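Long-range contact in USG-1 protein homolog (Pseudomonas aeruginosa, PDB 2HJS), which probably acts as an NAD- or NADP-dependent oxidoreductase of the aspartate-semialdehyde dehydrogenase family and forms dimers: residues A[140-149]-A[263-273]. Numbering follows the deposited sequence. Where two conformers were deposited one is given.
Sequences EVLAPLLATL and VTRVLDATKGI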
loop_
_atom_site.group_PDB
_atom_site.type_symbol
_atom_site.label_atom_id
_atom_site.label_comp_id
_atom_site.label_asym_id
_atom_site.label_seq_id
_atom_site.Cartn_x
_atom_site.Cartn_y
_atom_site.Cartn_z
ATOM N N GLU A 140 8.448 -11.633 -13.047
ATOM C CA GLU A 140 9.023 -11.083 -14.248
ATOM C C GLU A 140 10.157 -10.118 -13.921
ATOM O O GLU A 140 11.136 -10.052 -14.648
ATOM C CB GLU A 140 7.947 -10.354 -15.069
ATOM C CG GLU A 140 8.504 -9.465 -16.164
ATOM C CD GLU A 140 7.414 -8.683 -16.884
ATOM O OE1 GLU A 140 6.343 -8.459 -16.261
ATOM O OE2 GLU A 140 7.627 -8.294 -18.067
ATOM N N VAL A 141 10.003 -9.360 -12.837
ATOM C CA VAL A 141 10.990 -8.372 -12.438
ATOM C C VAL A 141 12.136 -9.028 -11.664
ATOM O O VAL A 141 13.292 -8.697 -11.876
ATOM C CB VAL A 141 10.328 -7.248 -11.596
ATOM C CG1 VAL A 141 11.396 -6.331 -10.947
ATOM C CG2 VAL A 141 9.356 -6.455 -12.478
ATOM N N LEU A 142 11.812 -9.969 -10.788
ATOM C CA LEU A 142 12.825 -10.651 -9.975
ATOM C C LEU A 142 13.727 -11.616 -10.738
ATOM O O LEU A 142 14.922 -11.700 -10.445
ATOM C CB LEU A 142 12.154 -11.439 -8.870
ATOM C CG LEU A 142 12.071 -10.790 -7.502
ATOM C CD1 LEU A 142 11.821 -9.290 -7.556
ATOM C CD2 LEU A 142 10.975 -11.513 -6.737
ATOM N N ALA A 143 13.154 -12.363 -11.684
ATOM C CA ALA A 143 13.929 -13.371 -12.414
ATOM C C ALA A 143 15.287 -12.838 -12.931
ATOM O O ALA A 143 16.330 -13.415 -12.608
ATOM C CB ALA A 143 13.114 -14.007 -13.546
ATOM N N PRO A 144 15.286 -11.752 -13.730
ATOM C CA PRO A 144 16.601 -11.278 -14.230
ATOM C C PRO A 144 17.539 -10.743 -13.132
ATOM O O PRO A 144 18.742 -10.784 -13.285
ATOM C CB PRO A 144 16.241 -10.175 -15.233
ATOM C CG PRO A 144 14.811 -9.856 -15.011
ATOM C CD PRO A 144 14.157 -10.951 -14.243
ATOM N N LEU A 145 16.984 -10.269 -12.029
ATOM C CA LEU A 145 17.785 -9.792 -10.912
ATOM C C LEU A 145 18.474 -10.918 -10.145
ATOM O O LEU A 145 19.549 -10.716 -9.575
ATOM C CB LEU A 145 16.913 -8.984 -9.953
ATOM C CG LEU A 145 16.310 -7.698 -10.500
ATOM C CD1 LEU A 145 15.503 -6.986 -9.381
ATOM C CD2 LEU A 145 17.418 -6.818 -11.004
ATOM N N LEU A 146 17.877 -12.107 -10.151
ATOM C CA LEU A 146 18.363 -13.195 -9.312
ATOM C C LEU A 146 19.618 -13.850 -9.853
ATOM O O LEU A 146 20.254 -14.634 -9.153
ATOM C CB LEU A 146 17.275 -14.227 -9.034
ATOM C CG LEU A 146 16.077 -13.646 -8.274
ATOM C CD1 LEU A 146 15.002 -14.702 -8.174
ATOM C CD2 LEU A 146 16.418 -13.066 -6.886
ATOM N N ALA A 147 19.994 -13.510 -11.081
ATOM C CA ALA A 147 21.285 -13.941 -11.616
ATOM C C ALA A 147 22.444 -13.208 -10.935
ATOM O O ALA A 147 23.569 -13.706 -10.919
ATOM C CB ALA A 147 21.337 -13.729 -13.099
ATOM N N THR A 148 22.141 -12.037 -10.376
ATOM C CA THR A 148 23.123 -11.132 -9.791
ATOM C C THR A 148 22.965 -11.022 -8.271
ATOM O O THR A 148 23.953 -10.951 -7.560
ATOM C CB THR A 148 23.047 -9.731 -10.493
ATOM O OG1 THR A 148 23.819 -9.767 -11.706
ATOM C CG2 THR A 148 23.574 -8.591 -9.613
ATOM N N LEU A 149 21.724 -11.015 -7.786
ATOM C CA LEU A 149 21.416 -10.844 -6.368
ATOM C C LEU A 149 21.139 -12.172 -5.692
ATOM O O LEU A 149 20.471 -13.034 -6.255
ATOM C CB LEU A 149 20.184 -9.951 -6.189
ATOM C CG LEU A 149 20.222 -8.547 -6.783
ATOM C CD1 LEU A 149 18.962 -7.808 -6.435
ATOM C CD2 LEU A 149 21.462 -7.759 -6.330
ATOM N N VAL A 263 21.508 -3.349 -10.791
ATOM C CA VAL A 263 20.084 -3.625 -10.728
ATOM C C VAL A 263 19.322 -2.844 -11.817
ATOM O O VAL A 263 18.549 -3.424 -12.595
ATOM C CB VAL A 263 19.500 -3.290 -9.319
ATOM C CG1 VAL A 263 17.980 -3.356 -9.341
ATOM C CG2 VAL A 263 20.058 -4.236 -8.267
ATOM N N THR A 264 19.564 -1.537 -11.884
ATOM C CA THR A 264 18.828 -0.684 -12.814
ATOM C C THR A 264 19.281 -0.984 -14.241
ATOM O O THR A 264 18.472 -0.920 -15.169
ATOM C CB THR A 264 19.015 0.828 -12.516
ATOM O OG1 THR A 264 20.391 1.184 -12.657
ATOM C CG2 THR A 264 18.569 1.189 -11.098
ATOM N N ARG A 265 20.564 -1.316 -14.417
ATOM C CA ARG A 265 21.072 -1.731 -15.730
ATOM C C ARG A 265 20.331 -2.988 -16.262
ATOM O O ARG A 265 19.914 -3.032 -17.429
ATOM C CB ARG A 265 22.598 -1.919 -15.665
ATOM C CG ARG A 265 23.307 -2.050 -16.988
ATOM C CD ARG A 265 24.867 -2.135 -16.801
ATOM N NE ARG A 265 25.447 -0.943 -16.174
ATOM C CZ ARG A 265 26.048 -0.884 -14.974
ATOM N NH1 ARG A 265 26.206 -1.950 -14.209
ATOM N NH2 ARG A 265 26.530 0.272 -14.534
ATOM N N VAL A 266 20.144 -3.989 -15.404
ATOM C CA VAL A 266 19.509 -5.241 -15.791
ATOM C C VAL A 266 18.059 -5.005 -16.183
ATOM O O VAL A 266 17.585 -5.539 -17.188
ATOM C CB VAL A 266 19.540 -6.287 -14.637
ATOM C CG1 VAL A 266 18.662 -7.504 -14.971
ATOM C CG2 VAL A 266 20.936 -6.758 -14.395
ATOM N N LEU A 267 17.363 -4.224 -15.356
ATOM C CA LEU A 267 15.962 -3.860 -15.564
ATOM C C LEU A 267 15.803 -3.040 -16.825
ATOM O O LEU A 267 14.867 -3.240 -17.590
ATOM C CB LEU A 267 15.442 -3.043 -14.378
ATOM C CG LEU A 267 15.351 -3.780 -13.037
ATOM C CD1 LEU A 267 15.048 -2.804 -11.920
ATOM C CD2 LEU A 267 14.323 -4.904 -13.095
ATOM N N ASP A 268 16.730 -2.113 -17.034
ATOM C CA ASP A 268 16.720 -1.320 -18.239
ATOM C C ASP A 268 16.934 -2.198 -19.489
ATOM O O ASP A 268 16.307 -1.955 -20.507
ATOM C CB ASP A 268 17.779 -0.226 -18.151
ATOM C CG ASP A 268 17.432 0.995 -18.982
ATOM O OD1 ASP A 268 16.248 1.149 -19.382
ATOM O OD2 ASP A 268 18.355 1.810 -19.208
ATOM N N ALA A 269 17.788 -3.221 -19.396
ATOM C CA ALA A 269 18.123 -4.082 -20.548
ATOM C C ALA A 269 17.074 -5.171 -20.831
ATOM O O ALA A 269 17.078 -5.754 -21.898
ATOM C CB ALA A 269 19.508 -4.710 -20.372
ATOM N N THR A 270 16.167 -5.432 -19.893
ATOM C CA THR A 270 15.212 -6.527 -20.052
ATOM C C THR A 270 13.984 -6.085 -20.845
ATOM O O THR A 270 13.343 -5.085 -20.493
ATOM C CB THR A 270 14.779 -7.093 -18.676
ATOM O OG1 THR A 270 15.949 -7.505 -17.955
ATOM C CG2 THR A 270 13.835 -8.296 -18.840
ATOM N N LYS A 271 13.684 -6.818 -21.919
ATOM C CA LYS A 271 12.464 -6.608 -22.707
ATOM C C LYS A 271 11.226 -6.759 -21.819
ATOM O O LYS A 271 11.189 -7.621 -20.950
ATOM C CB LYS A 271 12.403 -7.602 -23.876
ATOM C CG LYS A 271 11.079 -7.607 -24.637
ATOM C CD LYS A 271 10.967 -8.760 -25.624
ATOM C CE LYS A 271 10.979 -8.259 -27.058
ATOM N NZ LYS A 271 9.843 -7.327 -27.347
ATOM N N GLY A 272 10.233 -5.902 -22.028
ATOM C CA GLY A 272 8.970 -6.006 -21.319
ATOM C C GLY A 272 8.983 -5.296 -19.979
ATOM O O GLY A 272 7.932 -5.183 -19.339
ATOM N N ILE A 273 10.171 -4.857 -19.533
ATOM C CA ILE A 273 10.310 -4.071 -18.310
ATOM C C ILE A 273 10.743 -2.668 -18.709
ATOM O O ILE A 273 11.651 -2.502 -19.530
ATOM C CB ILE A 273 11.346 -4.675 -17.330
ATOM C CG1 ILE A 273 10.826 -5.968 -16.702
ATOM C CG2 ILE A 273 11.657 -3.702 -16.213
ATOM C CD1 ILE A 273 11.902 -6.755 -15.917
HETATM O O HOH W 1 10.018 -9.225 -19.164
#
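Val266 holds CG1 opposite its backbone N (chi1 170°) and rests that methyl on Pro144 CB, 3.6 Å away; Val263 repeats the torsion, and its CG1 meets Leu145 CD2 at 3.9 Å, the two side chains crossing at about a right angle. The contact joins two helices packed on one face of the mixed sheet of the semialdehyde dehydrogenase dimerisation domain, helix 133-145 and helix 260-269, their short axes crossing at 121° with a closest approach of 9.6 Å. Beneath them, Val141 and Leu267 touch through CG1 and CD2, and both rest on Val296 of strand 294-301. Leu145 is seated on Leu311 of the next strand. Past the helix end, Thr270 OG1 lies near the proline CB and CG while donating to Val266 O at 2.7 Å, from above the carbonyl plane. A type II turn from Thr270 to Ile273 then leads into strand 273-275, and Ile273 CD1 reaches Glu140 O at 3.6 Å. The extended Glu140 side chain brings its carboxylate up to the turn; OE1 is hydrogen-bonded to Thr294 OG1, and OE2 salt-bridges Lys320 NZ. A water donates to Glu140 OE2 at 2.8 Å and to Lys271 O at 2.7 Å.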